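Type IV pilus biogenesis factor PilY1 (Pseudomonas aeruginosa, PDB 3HX6) primes type IV pilus assembly and supports twitching motility and host-cell adhesion, with calcium binding and release apparently regulating pilus retraction. Local coordinates at residues F496-Q501 with E547-N552; T408-R413 with S520-K525. The protein carries 3 engineered substitutions. All coordinates share one frame; numbering follows the deposited sequence.

Interaction 1: residues F496-Q501 with E547-N552; sequences FDLARQ and ECLTVN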
# COMPACT_ATOMS: atom_id res chain seq x y z
N PHE A 496 11.13 -0.42 14.33
CA PHE A 496 10.75 0.90 13.87
C PHE A 496 11.80 1.66 13.08
O PHE A 496 12.99 1.60 13.37
CB PHE A 496 10.37 1.79 15.06
CG PHE A 496 9.27 1.22 15.92
CD1 PHE A 496 7.96 1.20 15.47
CD2 PHE A 496 9.56 0.74 17.19
CE1 PHE A 496 6.94 0.69 16.27
CE2 PHE A 496 8.55 0.23 18.00
CZ PHE A 496 7.23 0.21 17.54
N ASP A 497 11.35 2.38 12.06
CA ASP A 497 12.26 3.23 11.32
C ASP A 497 12.16 4.54 12.09
O ASP A 497 11.31 5.38 11.81
CB ASP A 497 11.80 3.46 9.88
CG ASP A 497 12.55 4.61 9.22
OD1 ASP A 497 13.76 4.77 9.51
OD2 ASP A 497 11.94 5.36 8.42
N LEU A 498 13.01 4.70 13.09
CA LEU A 498 13.01 5.90 13.92
C LEU A 498 13.78 7.04 13.28
O LEU A 498 13.67 8.19 13.71
CB LEU A 498 13.62 5.58 15.28
CG LEU A 498 12.95 4.48 16.09
CD1 LEU A 498 13.77 4.19 17.34
CD2 LEU A 498 11.53 4.91 16.46
N ALA A 499 14.55 6.72 12.26
CA ALA A 499 15.39 7.70 11.58
C ALA A 499 14.75 8.38 10.37
O ALA A 499 15.43 9.09 9.64
CB ALA A 499 16.69 7.04 11.17
N ARG A 500 13.45 8.18 10.17
CA ARG A 500 12.76 8.78 9.04
C ARG A 500 13.47 8.45 7.73
O ARG A 500 13.64 9.31 6.86
CB ARG A 500 12.68 10.31 9.19
CG ARG A 500 11.80 10.79 10.32
CD ARG A 500 11.69 12.30 10.33
NE ARG A 500 10.83 12.77 11.41
CZ ARG A 500 10.62 14.05 11.69
NH1 ARG A 500 11.20 15.00 10.98
NH2 ARG A 500 9.82 14.38 12.70
N GLN A 501 13.90 7.20 7.58
CA GLN A 501 14.60 6.75 6.39
C GLN A 501 13.67 6.25 5.29
O GLN A 501 14.04 6.24 4.11
CB GLN A 501 15.59 5.64 6.74
CG GLN A 501 16.74 6.08 7.62
CD GLN A 501 17.55 7.17 6.96
OE1 GLN A 501 18.18 6.96 5.93
NE2 GLN A 501 17.53 8.36 7.56
N GLU A 547 2.91 11.39 13.79
CA GLU A 547 3.95 10.55 13.20
C GLU A 547 3.50 9.13 12.86
O GLU A 547 2.74 8.50 13.59
CB GLU A 547 5.15 10.45 14.15
CG GLU A 547 6.21 11.55 14.00
CD GLU A 547 7.23 11.25 12.90
OE1 GLU A 547 7.94 10.22 13.00
OE2 GLU A 547 7.33 12.05 11.95
N CYS A 548 3.99 8.66 11.72
CA CYS A 548 3.73 7.31 11.27
C CYS A 548 5.13 6.74 11.23
O CYS A 548 6.07 7.44 10.85
CB CYS A 548 3.15 7.28 9.86
SG CYS A 548 1.39 7.69 9.65
N LEU A 549 5.29 5.48 11.61
CA LEU A 549 6.61 4.87 11.59
C LEU A 549 6.61 3.62 10.73
O LEU A 549 5.81 2.71 10.95
CB LEU A 549 7.06 4.52 13.01
CG LEU A 549 7.09 5.66 14.03
CD1 LEU A 549 7.43 5.10 15.40
CD2 LEU A 549 8.12 6.71 13.63
N THR A 550 7.49 3.58 9.74
CA THR A 550 7.59 2.41 8.89
C THR A 550 8.01 1.29 9.84
O THR A 550 8.86 1.49 10.70
CB THR A 550 8.68 2.58 7.80
OG1 THR A 550 8.39 3.75 7.01
CG2 THR A 550 8.73 1.36 6.89
N VAL A 551 7.39 0.13 9.71
CA VAL A 551 7.72 -0.98 10.59
C VAL A 551 8.16 -2.24 9.87
O VAL A 551 7.81 -2.48 8.72
CB VAL A 551 6.53 -1.34 11.51
CG1 VAL A 551 6.27 -0.20 12.48
CG2 VAL A 551 5.29 -1.60 10.67
N ASN A 552 8.95 -3.04 10.57
CA ASN A 552 9.45 -4.29 10.04
C ASN A 552 8.88 -5.43 10.89
O ASN A 552 9.31 -5.64 12.01
CB ASN A 552 10.98 -4.30 10.07
CG ASN A 552 11.56 -5.65 9.68
OD1 ASN A 552 10.99 -6.37 8.86
ND2 ASN A 552 12.71 -5.98 10.26
O HOH W 1 9.12 5.78 8.81

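Interaction 2: residues T408-R413 with S520-K525; sequences TARTIR and SGTEQK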
# COMPACT_ATOMS: atom_id res chain seq x y z
N THR A 408 16.82 12.69 13.45
CA THR A 408 15.65 12.76 14.31
C THR A 408 15.92 12.39 15.77
O THR A 408 16.45 11.32 16.06
CB THR A 408 14.54 11.84 13.79
OG1 THR A 408 14.36 12.05 12.38
CG2 THR A 408 13.23 12.13 14.51
N ALA A 409 15.55 13.28 16.68
CA ALA A 409 15.74 13.05 18.10
C ALA A 409 14.46 12.44 18.66
O ALA A 409 13.36 12.84 18.28
CB ALA A 409 16.06 14.36 18.82
N ARG A 410 14.60 11.46 19.56
CA ARG A 410 13.45 10.80 20.17
C ARG A 410 13.81 10.30 21.56
O ARG A 410 14.99 10.12 21.87
CB ARG A 410 13.00 9.58 19.35
CG ARG A 410 12.55 9.85 17.93
CD ARG A 410 12.13 8.56 17.25
NE ARG A 410 11.86 8.73 15.83
CZ ARG A 410 10.74 9.27 15.34
NH1 ARG A 410 9.78 9.67 16.16
NH2 ARG A 410 10.60 9.41 14.03
N THR A 411 12.81 10.07 22.39
CA THR A 411 13.05 9.51 23.71
C THR A 411 12.59 8.07 23.51
O THR A 411 11.47 7.81 23.09
CB THR A 411 12.21 10.20 24.82
OG1 THR A 411 10.82 9.92 24.62
CG2 THR A 411 12.43 11.70 24.79
N ILE A 412 13.48 7.13 23.80
CA ILE A 412 13.18 5.73 23.60
C ILE A 412 13.34 4.89 24.86
O ILE A 412 13.84 5.36 25.89
CB ILE A 412 14.09 5.14 22.49
CG1 ILE A 412 15.57 5.32 22.86
CG2 ILE A 412 13.84 5.88 21.18
CD1 ILE A 412 16.09 4.36 23.90
N ARG A 413 12.91 3.65 24.76
CA ARG A 413 13.04 2.72 25.85
C ARG A 413 13.55 1.41 25.28
O ARG A 413 13.25 1.06 24.13
CB ARG A 413 11.69 2.51 26.55
CG ARG A 413 11.32 3.65 27.47
CD ARG A 413 9.98 3.43 28.16
NE ARG A 413 9.66 4.54 29.05
CZ ARG A 413 8.50 4.69 29.68
NH1 ARG A 413 7.54 3.79 29.51
NH2 ARG A 413 8.30 5.72 30.48
N SER A 520 12.71 -0.90 21.49
CA SER A 520 11.39 -1.49 21.66
C SER A 520 10.29 -0.46 21.88
O SER A 520 9.13 -0.72 21.57
CB SER A 520 11.41 -2.48 22.82
OG SER A 520 12.26 -3.57 22.52
N GLY A 521 10.65 0.69 22.42
CA GLY A 521 9.65 1.71 22.68
C GLY A 521 10.12 3.12 22.38
O GLY A 521 11.30 3.43 22.49
N THR A 522 9.17 3.96 21.98
CA THR A 522 9.46 5.36 21.68
C THR A 522 8.24 6.20 22.03
O THR A 522 7.09 5.81 21.79
CB THR A 522 9.82 5.57 20.19
OG1 THR A 522 10.14 6.94 19.97
CG2 THR A 522 8.66 5.18 19.29
N GLU A 523 8.50 7.36 22.63
CA GLU A 523 7.47 8.29 23.05
C GLU A 523 6.94 9.07 21.85
O GLU A 523 7.71 9.62 21.07
CB GLU A 523 8.07 9.25 24.09
CG GLU A 523 7.12 10.28 24.67
CD GLU A 523 7.78 11.12 25.74
OE1 GLU A 523 8.84 11.73 25.47
OE2 GLU A 523 7.25 11.17 26.87
N GLN A 524 5.62 9.10 21.68
CA GLN A 524 5.00 9.82 20.56
C GLN A 524 4.04 10.94 21.00
O GLN A 524 3.52 10.93 22.11
CB GLN A 524 4.26 8.84 19.64
CG GLN A 524 5.18 8.01 18.76
CD GLN A 524 4.45 7.34 17.60
OE1 GLN A 524 3.59 6.48 17.80
NE2 GLN A 524 4.78 7.75 16.38
N LYS A 525 3.82 11.89 20.09
CA LYS A 525 2.94 13.03 20.36
C LYS A 525 1.52 12.68 20.78
O LYS A 525 1.09 11.52 20.67
CB LYS A 525 2.88 13.94 19.13
CG LYS A 525 4.10 14.84 18.95
CD LYS A 525 3.94 15.77 17.75
CE LYS A 525 5.08 16.78 17.67
NZ LYS A 525 6.42 16.13 17.60
O HOH W 2 10.31 10.61 21.26

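Interaction 1: residues F496-Q501 with E547-N552
At the edge of the small antiparallel sheet 531-535, 539-543 and 548-550, a single beta bridge joins Phe-496 to Val-551, and an inverse gamma turn centred on Asp-497 then takes the chain out of the pairing. The evidence for the join is the backbone hydrogen bond from Asp-497 N to Thr-550 O, 3.0 Å. The Phe-496 side chain runs beside that of Val-551, both pointing the same way. Ring atom CD1 of Phe-496 meets Val-551 CG1 at 3.7 Å and Leu-549 CD1 at 3.9 Å, while Val-542 of the middle strand also touches the Phe-496 side chain. That strand is tied to the edge strand by the Cys-543 to Cys-548 disulfide.

On the other flank chi1 of Asp-497 (166°) swings the carboxylate to where it meets Gln-501 N and water 1. Its OD1 accepts Gln-501 N at 3.1 Å through the syn lone pair, and OD2 takes Gly-502 N. Water 1 donates to Asp-497 OD2 at 2.9 Å and accepts from Thr-550 N at 2.9 Å, so it ties the carboxylate to the N-H of the same Thr-550 whose carbonyl takes Asp-497 N.

Farther out, the extended Arg-500 side chain crosses that of Glu-547 at about a right angle. Arg-500 NH2 and Glu-547 OE2 form a salt bridge of 3.5 Å, with guanidinium and carboxylate planes 32° apart. Glu-547 OE1 is held more strongly by Arg-410. Glu-79 of the second subunit brings a like charge near OE2 but also makes a long, weak ion pair with Arg-500 NE. Arg-500 thus lies near two carboxylates, each probably contributing modestly, whereas the apolar cluster, the Asp-497 N to Thr-550 O bond and a carboxylate holding two loop N-H groups and the bridging water probably fix the loop against the strand.

Interaction 2: residues T408-R413 with S520-K525
Arg-413 and Gly-521 form an antiparallel hydrogen-bonded pair between the neighbouring strands 408-415 and 521-524 of the mixed sheet. Arg-413 N donates to Gly-521 O at 2.8 Å, and Gly-521 N returns a bond to Arg-413 O at 3.1 Å. Ser-520 faces Arg-413 as well, its N making a weak bond to the same carbonyl oxygen, which marks a classic beta bulge. Ile-412 and Thr-522 follow as a non-hydrogen-bonded pair. Beyond them Glu-523 N reaches Thr-411 O at 3.0 Å, nearly straight at 172°. The reciprocal link is indirect: water 2 accepts from Thr-411 N and donates to Glu-523 O, 2.8 Å from each.

Arg-410 can be traced outward from this seam. Its CB lies 3.9 Å from Thr-522 OG1; CG passes slightly farther off, and CD comes back to 3.7 Å from the same hydroxyl oxygen. CG sits beside the backbone N (chi1 -61°) and the chain stays extended as far as NE, carrying the head past Thr-522. A turn at chi4 (-77°) then orients the guanidinium, one face of which receives Thr-408 CG2, 3.6 Å above the plane and toward its rim. NE hydrogen-bonds to Leu-498 O, and NH2 forms a salt bridge with Glu-547 OE1.

The aliphatic part of Arg-410 thus packs against Thr-522 OG1 while its charged end is spent on one loop and on the residue just ahead of strand 548-550. Thr-411 N and Glu-523 O are 5.3 Å apart, too far for a direct bond; water 2 fills the place of that bond and partners both groups.

How the interactions relate
The centres of the two interactions lie 11 Å apart, on the same side of the chain's centre and each about 23 Å from it. Both belong to the C-terminal domain of PilY1, a beta-propeller structure. Their segments alternate in sequence: 408-413, 496-501, 520-525, then 547-552. Interaction 2 joins adjacent strands of the mixed sheet, whereas interaction 1 places a loop on an edge strand of the small three-stranded sheet. Leu-549 of that edge strand packs on Thr-522 and Gln-524, and Arg-410 of interaction 2 bonds to both segments of interaction 1. Four separated parts of the sequence are thereby interlocked where the two sheets meet, away from the calcium site. Interaction 1 alone also approaches the second subunit.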